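Local coordinates for surface layer protein (Geobacillus stearothermophilus, PDB 2RA1) that forms the crystalline surface layer of the bacterial cell, its N-terminal part probably attaching it to cell-wall sugar polymers, at residues Ala12-Ala17 with Ala72-Tyr77; Asn50-Val55 with Ala65-Leu70; Ile239-Phe244 with Tyr292-Asp297; Phe262-Lys267 with Lys299-Val304. All coordinates share one frame; numbering follows the deposited sequence.

Contact 1: residues Ala12-Ala17 with Ala72-Tyr77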
# COMPACT_ATOMS: atom_id res chain seq x y z
N ALA A 12 33.56 49.95 -2.65
CA ALA A 12 32.19 50.38 -2.85
C ALA A 12 31.53 49.51 -3.92
O ALA A 12 30.37 49.13 -3.80
CB ALA A 12 32.16 51.86 -3.25
N GLN A 13 32.29 49.16 -4.95
CA GLN A 13 31.73 48.39 -6.07
C GLN A 13 31.41 46.95 -5.65
O GLN A 13 30.46 46.34 -6.13
CB GLN A 13 32.75 48.38 -7.20
CG GLN A 13 32.31 47.66 -8.43
CD GLN A 13 31.75 48.60 -9.45
OE1 GLN A 13 30.56 48.91 -9.44
NE2 GLN A 13 32.61 49.08 -10.35
N MET A 14 32.24 46.40 -4.77
CA MET A 14 32.05 45.06 -4.23
C MET A 14 30.79 45.00 -3.40
O MET A 14 29.96 44.11 -3.58
CB MET A 14 33.23 44.67 -3.38
CG MET A 14 34.46 44.44 -4.21
SD MET A 14 35.91 44.17 -3.18
CE MET A 14 37.10 43.87 -4.45
N LYS A 15 30.63 45.96 -2.51
CA LYS A 15 29.42 45.99 -1.72
C LYS A 15 28.21 46.20 -2.61
O LYS A 15 27.19 45.54 -2.43
CB LYS A 15 29.51 47.05 -0.65
CG LYS A 15 30.69 46.87 0.31
CD LYS A 15 30.50 47.83 1.46
CE LYS A 15 31.74 48.07 2.24
NZ LYS A 15 31.40 48.96 3.38
N GLU A 16 28.33 47.09 -3.59
CA GLU A 16 27.24 47.39 -4.51
C GLU A 16 26.66 46.12 -5.10
O GLU A 16 25.46 45.99 -5.27
CB GLU A 16 27.76 48.28 -5.64
CG GLU A 16 26.73 48.56 -6.72
CD GLU A 16 25.47 49.20 -6.17
OE1 GLU A 16 25.58 49.99 -5.20
OE2 GLU A 16 24.37 48.91 -6.70
N ALA A 17 27.54 45.17 -5.40
CA ALA A 17 27.11 43.89 -5.95
C ALA A 17 26.21 43.11 -4.99
O ALA A 17 25.28 42.43 -5.42
CB ALA A 17 28.32 43.02 -6.39
N ALA A 72 39.56 41.38 2.21
CA ALA A 72 38.56 41.22 3.25
C ALA A 72 37.18 41.59 2.74
O ALA A 72 36.20 40.92 3.06
CB ALA A 72 38.93 42.07 4.46
N ILE A 73 37.09 42.67 1.97
CA ILE A 73 35.81 43.15 1.48
C ILE A 73 35.30 42.18 0.42
O ILE A 73 34.13 41.82 0.40
CB ILE A 73 35.94 44.55 0.86
CG1 ILE A 73 36.50 45.54 1.88
CG2 ILE A 73 34.58 45.03 0.33
CD1 ILE A 73 35.62 45.73 3.13
N TYR A 74 36.21 41.77 -0.46
CA TYR A 74 35.93 40.79 -1.48
C TYR A 74 35.37 39.49 -0.88
O TYR A 74 34.29 39.03 -1.25
CB TYR A 74 37.23 40.47 -2.21
CG TYR A 74 37.05 39.60 -3.43
CD1 TYR A 74 36.43 40.10 -4.57
CD2 TYR A 74 37.52 38.29 -3.46
CE1 TYR A 74 36.27 39.33 -5.70
CE2 TYR A 74 37.35 37.51 -4.61
CZ TYR A 74 36.72 38.05 -5.72
OH TYR A 74 36.54 37.32 -6.87
N GLU A 75 36.10 38.92 0.05
CA GLU A 75 35.73 37.65 0.63
C GLU A 75 34.40 37.70 1.37
O GLU A 75 33.71 36.69 1.49
CB GLU A 75 36.84 37.18 1.56
CG GLU A 75 38.07 36.70 0.80
CD GLU A 75 39.18 36.20 1.72
OE1 GLU A 75 39.01 36.25 2.95
OE2 GLU A 75 40.23 35.78 1.21
N THR A 76 34.04 38.88 1.85
CA THR A 76 32.81 39.03 2.61
C THR A 76 31.62 39.21 1.67
O THR A 76 30.57 38.56 1.84
CB THR A 76 32.89 40.22 3.58
OG1 THR A 76 34.05 40.08 4.41
CG2 THR A 76 31.66 40.28 4.46
N TYR A 77 31.79 40.05 0.66
CA TYR A 77 30.67 40.50 -0.15
C TYR A 77 30.50 39.74 -1.45
O TYR A 77 29.39 39.59 -1.93
CB TYR A 77 30.75 42.00 -0.40
CG TYR A 77 30.45 42.78 0.84
CD1 TYR A 77 31.48 43.16 1.71
CD2 TYR A 77 29.15 43.13 1.16
CE1 TYR A 77 31.21 43.89 2.85
CE2 TYR A 77 28.87 43.86 2.30
CZ TYR A 77 29.91 44.23 3.14
OH TYR A 77 29.63 44.94 4.28
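Met-14 reaches from helix 3-28 to helix 63-77 and fills the inner side. Its SD lies 3.6 Å from the backbone N of Tyr-74 and also packs on CG2 of Ile-73. Chi2 and chi3 are both extended (173° and 177°), which carries CE to 3.8 Å from CD1 of Tyr-74. The two side chains cross at about a right angle. Tyr-48 of helix 34-58 touches Met-14 and stacks on the Tyr-74 ring, so a third helix packs against this side. The other side is more open to solvent: Lys-15 and Tyr-77 are both partly exposed. There Lys-15 lays CG over the centre of the Tyr-77 ring, 3.8 Å from the centroid and 5° off the ring normal, a CH-pi contact. CD follows toward CZ and OH of the phenol. No hydrogen bond joins the two segments. An alanine in place of Tyr-77 would take away the ring under Lys-15 CG and would probably leave the aliphatic part of that lysine without its flat partner. The segment axes run nearly parallel, 9.3 Å apart. With helix 34-58 packed against both, this is the geometry of a three-helix bundle, the triple coiled coil of this N-terminal part.

Contact 2: residues Asn50-Val55 with Ala65-Leu70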
# COMPACT_ATOMS: atom_id res chain seq x y z
N ASN A 50 41.65 45.08 -10.86
CA ASN A 50 42.23 46.37 -11.20
C ASN A 50 42.78 47.10 -9.98
O ASN A 50 43.85 47.72 -10.04
CB ASN A 50 41.21 47.27 -11.89
CG ASN A 50 41.73 48.69 -12.11
OD1 ASN A 50 41.40 49.61 -11.35
ND2 ASN A 50 42.55 48.87 -13.14
N ALA A 51 42.04 47.04 -8.88
CA ALA A 51 42.46 47.71 -7.65
C ALA A 51 43.76 47.11 -7.13
O ALA A 51 44.63 47.82 -6.64
CB ALA A 51 41.38 47.65 -6.59
N VAL A 52 43.88 45.79 -7.25
CA VAL A 52 45.09 45.09 -6.82
C VAL A 52 46.33 45.57 -7.60
O VAL A 52 47.34 45.96 -7.01
CB VAL A 52 44.92 43.55 -6.89
CG1 VAL A 52 46.28 42.85 -6.84
CG2 VAL A 52 44.03 43.06 -5.74
N ALA A 53 46.23 45.57 -8.93
CA ALA A 53 47.33 46.00 -9.77
C ALA A 53 47.75 47.44 -9.48
O ALA A 53 48.94 47.77 -9.48
CB ALA A 53 46.97 45.85 -11.23
N VAL A 54 46.78 48.30 -9.23
CA VAL A 54 47.09 49.69 -8.92
C VAL A 54 47.83 49.81 -7.58
O VAL A 54 48.71 50.66 -7.42
CB VAL A 54 45.82 50.57 -8.91
CG1 VAL A 54 46.09 51.93 -8.25
CG2 VAL A 54 45.29 50.75 -10.33
N VAL A 55 47.47 48.96 -6.63
CA VAL A 55 48.08 48.98 -5.32
C VAL A 55 49.51 48.41 -5.37
O VAL A 55 50.44 48.96 -4.75
CB VAL A 55 47.22 48.21 -4.30
CG1 VAL A 55 47.99 47.94 -3.00
CG2 VAL A 55 45.95 48.98 -4.02
N ALA A 65 48.53 46.56 3.60
CA ALA A 65 47.29 46.87 4.30
C ALA A 65 46.15 47.05 3.32
O ALA A 65 45.02 46.70 3.62
CB ALA A 65 47.46 48.12 5.18
N TYR A 66 46.46 47.61 2.15
CA TYR A 66 45.48 47.83 1.09
C TYR A 66 44.98 46.49 0.53
O TYR A 66 43.79 46.29 0.34
CB TYR A 66 46.06 48.69 -0.05
CG TYR A 66 46.00 50.20 0.14
CD1 TYR A 66 44.90 50.83 0.73
CD2 TYR A 66 47.05 51.02 -0.31
CE1 TYR A 66 44.86 52.23 0.88
CE2 TYR A 66 47.01 52.42 -0.17
CZ TYR A 66 45.91 53.02 0.43
OH TYR A 66 45.88 54.39 0.57
N LEU A 67 45.90 45.57 0.26
CA LEU A 67 45.54 44.31 -0.36
C LEU A 67 44.69 43.45 0.58
O LEU A 67 43.72 42.81 0.16
CB LEU A 67 46.80 43.56 -0.77
CG LEU A 67 47.64 44.30 -1.81
CD1 LEU A 67 48.90 43.53 -2.09
CD2 LEU A 67 46.82 44.46 -3.08
N ALA A 68 45.05 43.47 1.85
CA ALA A 68 44.29 42.82 2.91
C ALA A 68 42.91 43.44 3.05
O ALA A 68 41.92 42.73 3.18
CB ALA A 68 45.05 42.90 4.23
N ASP A 69 42.84 44.77 3.00
CA ASP A 69 41.53 45.43 3.11
C ASP A 69 40.63 45.00 1.95
O ASP A 69 39.50 44.56 2.16
CB ASP A 69 41.71 46.94 3.12
CG ASP A 69 40.41 47.69 3.37
OD1 ASP A 69 39.50 47.14 4.01
OD2 ASP A 69 40.33 48.86 2.94
N LEU A 70 41.15 45.14 0.73
CA LEU A 70 40.47 44.74 -0.49
C LEU A 70 40.01 43.28 -0.44
O LEU A 70 38.88 42.95 -0.82
CB LEU A 70 41.39 44.93 -1.68
CG LEU A 70 41.61 46.38 -2.18
CD1 LEU A 70 42.76 46.46 -3.17
CD2 LEU A 70 40.35 46.90 -2.80
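Val-55 meets three residues of helix 63-77 with three side-chain atoms. Its CB lies 4.0 Å from CD2 of Leu-67. CG1 is anti to the backbone N (chi1 167°), which sets it between two partners. It touches CB of Tyr-66 at 3.6 Å and CD2 of Leu-67 at 3.7 Å. The other branch, CG2, rests on CB of Tyr-66 and comes 4.2 Å from CD1 of Leu-70. Val-55 slides past both leucines, each pair pointing in opposite directions. The segment axes are 10.0 Å apart and antiparallel, at 171°. The two helices, 34-58 and 63-77, follow each other in the chain with a short connection. They make an antiparallel helical hairpin, two arms of a three-helix bundle. Helix 3-28 supplies the third arm: its Val-7 packs on both Val-55 and Tyr-66, and its Ala-10 on Ala-51. One turn before Val-55, the small CB of Ala-51 takes both methyls of Leu-70, with CD1 at 3.9 Å. On the partly exposed flank, Val-52 crosses Leu-67 at about a right angle, CG2 lying 4.1 Å from CD2. OD2 of Asp-69 forms a salt bridge with NZ of Lys-11 on helix 3-28.

Contact 3: residues Ile239-Phe244 with Tyr292-Asp297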
# COMPACT_ATOMS: atom_id res chain seq x y z
N ILE A 239 -18.09 -32.97 6.49
CA ILE A 239 -19.26 -32.09 6.45
C ILE A 239 -20.40 -32.78 7.17
O ILE A 239 -20.93 -32.29 8.16
CB ILE A 239 -19.70 -31.82 5.01
CG1 ILE A 239 -18.64 -31.02 4.25
CG2 ILE A 239 -21.03 -31.06 5.01
CD1 ILE A 239 -18.86 -31.01 2.75
N ASP A 240 -20.78 -33.93 6.64
CA ASP A 240 -21.74 -34.81 7.28
C ASP A 240 -21.16 -36.23 7.23
O ASP A 240 -19.97 -36.41 7.00
CB ASP A 240 -23.09 -34.74 6.57
CG ASP A 240 -23.00 -35.06 5.10
OD1 ASP A 240 -22.07 -35.77 4.70
OD2 ASP A 240 -23.87 -34.60 4.34
N SER A 241 -22.01 -37.23 7.45
CA SER A 241 -21.52 -38.60 7.53
C SER A 241 -21.28 -39.24 6.17
O SER A 241 -20.80 -40.36 6.09
CB SER A 241 -22.47 -39.47 8.35
OG SER A 241 -23.74 -39.55 7.74
N THR A 242 -21.60 -38.54 5.09
CA THR A 242 -21.40 -39.09 3.75
C THR A 242 -20.77 -38.11 2.77
O THR A 242 -20.91 -38.26 1.55
CB THR A 242 -22.71 -39.61 3.15
OG1 THR A 242 -23.69 -38.58 3.20
CG2 THR A 242 -23.20 -40.84 3.91
N SER A 243 -20.05 -37.12 3.29
CA SER A 243 -19.41 -36.14 2.43
C SER A 243 -18.32 -35.36 3.16
O SER A 243 -18.33 -35.24 4.38
CB SER A 243 -20.44 -35.17 1.85
OG SER A 243 -21.06 -34.41 2.87
N PHE A 244 -17.38 -34.85 2.38
CA PHE A 244 -16.31 -34.04 2.92
C PHE A 244 -15.95 -32.90 1.97
O PHE A 244 -16.24 -32.95 0.78
CB PHE A 244 -15.07 -34.89 3.26
CG PHE A 244 -14.37 -35.46 2.06
CD1 PHE A 244 -13.43 -34.72 1.37
CD2 PHE A 244 -14.65 -36.74 1.63
CE1 PHE A 244 -12.78 -35.24 0.27
CE2 PHE A 244 -14.02 -37.28 0.53
CZ PHE A 244 -13.08 -36.53 -0.16
N TYR A 292 -20.54 -42.96 -1.26
CA TYR A 292 -21.55 -43.99 -1.15
C TYR A 292 -21.57 -44.49 0.28
O TYR A 292 -22.62 -44.76 0.85
CB TYR A 292 -21.23 -45.16 -2.10
CG TYR A 292 -21.62 -44.91 -3.53
CD1 TYR A 292 -20.67 -44.85 -4.54
CD2 TYR A 292 -22.95 -44.72 -3.88
CE1 TYR A 292 -21.02 -44.62 -5.86
CE2 TYR A 292 -23.32 -44.48 -5.19
CZ TYR A 292 -22.36 -44.43 -6.18
OH TYR A 292 -22.73 -44.20 -7.49
N ASP A 293 -20.39 -44.62 0.85
CA ASP A 293 -20.24 -45.24 2.15
C ASP A 293 -20.34 -44.21 3.25
O ASP A 293 -20.22 -43.01 3.02
CB ASP A 293 -18.92 -46.02 2.21
CG ASP A 293 -18.83 -47.08 1.12
OD1 ASP A 293 -17.92 -47.01 0.28
OD2 ASP A 293 -19.71 -47.95 1.08
N THR A 294 -20.56 -44.70 4.46
CA THR A 294 -20.85 -43.85 5.60
C THR A 294 -19.64 -43.70 6.52
O THR A 294 -18.92 -44.67 6.78
CB THR A 294 -22.02 -44.43 6.41
OG1 THR A 294 -23.10 -44.74 5.52
CG2 THR A 294 -22.49 -43.43 7.46
N LEU A 295 -19.41 -42.48 6.99
CA LEU A 295 -18.28 -42.20 7.85
C LEU A 295 -18.63 -42.50 9.31
O LEU A 295 -19.69 -42.11 9.79
CB LEU A 295 -17.84 -40.74 7.70
CG LEU A 295 -17.50 -40.25 6.28
CD1 LEU A 295 -17.59 -38.73 6.17
CD2 LEU A 295 -16.14 -40.74 5.86
N VAL A 296 -17.71 -43.17 10.00
CA VAL A 296 -17.86 -43.51 11.40
C VAL A 296 -17.41 -42.40 12.34
O VAL A 296 -16.28 -41.91 12.27
CB VAL A 296 -17.07 -44.80 11.73
CG1 VAL A 296 -17.23 -45.17 13.20
CG2 VAL A 296 -17.55 -45.93 10.84
N ASP A 297 -18.32 -42.01 13.22
CA ASP A 297 -18.05 -41.03 14.26
C ASP A 297 -16.73 -41.35 14.97
O ASP A 297 -16.50 -42.47 15.39
CB ASP A 297 -19.23 -41.04 15.25
CG ASP A 297 -19.13 -39.97 16.31
OD1 ASP A 297 -19.99 -39.97 17.22
OD2 ASP A 297 -18.21 -39.13 16.24
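The backbone N of Leu-295 donates to O of Ser-241 at 2.7 Å, in the carbonyl plane and nearly straight at 166°, where Ser-241 sits in a type I turn from Asp-240 to Ser-243. The CA of Thr-294 adds a CA-H...O contact to the same oxygen. Leu-295 then leans over the turn. CG is anti to its own carbonyl carbon (chi1 -55°) and lies 3.3 Å from O of Ser-241. CD1 goes further, to 3.4 Å from O of Asp-240. The leucine is buried, and Leu-273, Tyr-301 and Tyr-325 also pack on it. A glycine here would remove the isobutyl group and would probably open a gap between the turn and Leu-273, Tyr-301 and Tyr-325. Farther out the packing is lighter. CG2 of Thr-294 touches CB of Ser-241 at 4.1 Å, and CG2 of Thr-242 lies 3.8 Å from O of Asp-293. The turn is also held from within. OD1 of Asp-240 accepts from N of Thr-242 at 2.8 Å, met from above the carboxylate plane, and this makes an Asx turn. On the other segment, OD1 of Asp-293 accepts from N of Tyr-274, which fixes the loop to strand 272-280. The whole is a tight beta-hairpin turn between strands 233-240 and 243-248, tied to a loop of the bacterial Ig-like domain.

Contact 4: residues Phe262-Lys267 with Lys299-Val304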
# COMPACT_ATOMS: atom_id res chain seq x y z
N PHE A 262 -10.11 -39.32 -6.53
CA PHE A 262 -10.14 -39.21 -5.08
C PHE A 262 -10.13 -40.59 -4.44
O PHE A 262 -10.88 -41.47 -4.84
CB PHE A 262 -11.41 -38.48 -4.62
CG PHE A 262 -11.42 -37.01 -4.92
CD1 PHE A 262 -11.81 -36.55 -6.16
CD2 PHE A 262 -11.06 -36.09 -3.94
CE1 PHE A 262 -11.83 -35.19 -6.43
CE2 PHE A 262 -11.09 -34.72 -4.20
CZ PHE A 262 -11.47 -34.27 -5.45
N SER A 263 -9.30 -40.75 -3.42
CA SER A 263 -9.22 -42.01 -2.69
C SER A 263 -9.43 -41.74 -1.21
O SER A 263 -8.86 -40.81 -0.64
CB SER A 263 -7.87 -42.67 -2.92
OG SER A 263 -7.78 -43.90 -2.24
N ILE A 264 -10.26 -42.54 -0.57
CA ILE A 264 -10.60 -42.33 0.82
C ILE A 264 -10.43 -43.64 1.56
O ILE A 264 -11.10 -44.64 1.23
CB ILE A 264 -12.06 -41.83 1.01
CG1 ILE A 264 -12.36 -40.63 0.12
CG2 ILE A 264 -12.34 -41.49 2.46
CD1 ILE A 264 -12.84 -40.99 -1.25
N THR A 265 -9.54 -43.64 2.53
CA THR A 265 -9.26 -44.83 3.33
C THR A 265 -9.45 -44.53 4.80
O THR A 265 -9.00 -43.50 5.31
CB THR A 265 -7.82 -45.31 3.11
OG1 THR A 265 -7.58 -45.51 1.71
CG2 THR A 265 -7.58 -46.62 3.86
N LEU A 266 -10.17 -45.43 5.48
CA LEU A 266 -10.16 -45.47 6.93
C LEU A 266 -8.71 -45.63 7.35
O LEU A 266 -8.13 -46.69 7.14
CB LEU A 266 -10.98 -46.67 7.42
CG LEU A 266 -11.03 -46.91 8.93
CD1 LEU A 266 -11.19 -45.61 9.70
CD2 LEU A 266 -12.17 -47.88 9.25
N LYS A 267 -8.14 -44.59 7.93
CA LYS A 267 -6.69 -44.51 8.11
C LYS A 267 -6.09 -45.71 8.83
O LYS A 267 -6.62 -46.17 9.84
CB LYS A 267 -6.31 -43.23 8.84
CG LYS A 267 -4.88 -43.26 9.36
CD LYS A 267 -4.55 -41.95 10.05
CE LYS A 267 -3.12 -41.93 10.59
NZ LYS A 267 -2.59 -40.55 10.59
N LYS A 299 -13.68 -41.33 13.73
CA LYS A 299 -12.64 -41.94 12.90
C LYS A 299 -11.91 -40.94 12.02
O LYS A 299 -12.44 -39.91 11.64
CB LYS A 299 -13.22 -43.06 12.04
CG LYS A 299 -13.61 -44.31 12.82
CD LYS A 299 -12.39 -44.94 13.45
CE LYS A 299 -12.69 -45.54 14.81
NZ LYS A 299 -11.42 -45.86 15.54
N THR A 300 -10.66 -41.27 11.70
CA THR A 300 -9.83 -40.43 10.86
C THR A 300 -9.71 -41.08 9.48
O THR A 300 -9.63 -42.31 9.36
CB THR A 300 -8.45 -40.20 11.52
OG1 THR A 300 -8.62 -39.49 12.75
CG2 THR A 300 -7.54 -39.40 10.61
N TYR A 301 -9.73 -40.26 8.44
CA TYR A 301 -9.76 -40.77 7.08
C TYR A 301 -8.67 -40.11 6.30
O TYR A 301 -8.39 -38.93 6.48
CB TYR A 301 -11.13 -40.50 6.42
CG TYR A 301 -12.22 -41.39 6.97
CD1 TYR A 301 -12.88 -41.06 8.15
CD2 TYR A 301 -12.56 -42.59 6.34
CE1 TYR A 301 -13.86 -41.89 8.68
CE2 TYR A 301 -13.53 -43.42 6.87
CZ TYR A 301 -14.18 -43.06 8.04
OH TYR A 301 -15.15 -43.89 8.56
N THR A 302 -8.02 -40.89 5.44
CA THR A 302 -7.00 -40.30 4.59
C THR A 302 -7.47 -40.19 3.11
O THR A 302 -7.93 -41.15 2.50
CB THR A 302 -5.58 -40.93 4.83
OG1 THR A 302 -4.82 -40.91 3.62
CG2 THR A 302 -5.70 -42.35 5.31
N VAL A 303 -7.38 -38.97 2.58
CA VAL A 303 -7.82 -38.63 1.24
C VAL A 303 -6.64 -38.41 0.29
O VAL A 303 -5.93 -37.41 0.38
CB VAL A 303 -8.63 -37.32 1.26
CG1 VAL A 303 -9.13 -36.98 -0.15
CG2 VAL A 303 -9.78 -37.41 2.29
N VAL A 304 -6.46 -39.34 -0.62
CA VAL A 304 -5.40 -39.23 -1.61
C VAL A 304 -5.97 -38.73 -2.95
O VAL A 304 -6.78 -39.40 -3.59
CB VAL A 304 -4.67 -40.61 -1.76
CG1 VAL A 304 -3.75 -40.62 -2.96
CG2 VAL A 304 -3.89 -40.93 -0.49
O HOH W 1 -6.72 -42.75 0.70
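Leu-266 holds CG anti to its backbone N (chi1 178°), and a chi2 of 41° leaves CD1 above one face of the Tyr-301 ring, 4.2 Å from its plane and offset toward the rim. CD2 of the same ring meets CG2 of Ile-264 at 4.0 Å. The two strands, 262-266 and 300-304, are antiparallel neighbours in the seven-stranded sheet of the bacterial Ig-like domain. Their axes run at 161°. Ser-263 with Val-304 and Thr-265 with Thr-302 are hydrogen-bonded pairs. Ile-264 with Val-303 and Leu-266 with Tyr-301 are the non-hydrogen-bonded pairs between and beyond them. Of the four bonds in the first two pairs, the one from N of Thr-302 to O of Thr-265 is the straightest, and 2.8 Å long. A fifth bond, from N of Lys-267 to O of Thr-300, extends the ladder past the strand end. The face with Ile-264, Leu-266, Tyr-301 and Val-303 is largely apolar, and its Tyr-301 OH probably accepts from N of Val-296. Past the strand end Lys-267 lies alongside Thr-300, both pointing the same way. CB of Lys-267 packs on CG2 of Thr-302 at 3.7 Å, and its NZ forms a salt bridge with Glu-322 of strand 319-324, beyond strand 300-305. On the face of Ser-263, Thr-265, Thr-302 and Val-304 a water sits by the hydroxyls of Ser-263 and Thr-265. It donates to O of Thr-302 at 2.7 Å, binds OG1 of Thr-265 at 3.1 Å, and reaches OG of Ser-263 more weakly at 3.3 Å.

Contacts 1 and 2 share helix 63-77 and sit about 13 Å apart, centre to centre, at the far end of the helical part. SD of Met-14 touches O of Leu-70 between them. Both lack cross-segment hydrogen bonds; contact 2 is purely apolar, contact 1 adds a lysine over a tyrosine ring. Contact 1 lies nearer the surface, while half of the touching residues of contact 2 are buried. Contacts 3 and 4, in the Ig-like domain about 95 to 108 Å away between centres, are partly buried. They meet through Phe-244, and through N of Val-296 and OH of Tyr-301, probably hydrogen-bonded. Contact 3 has a single backbone bond plus a buried leucine, contact 4 a ladder of five bonds.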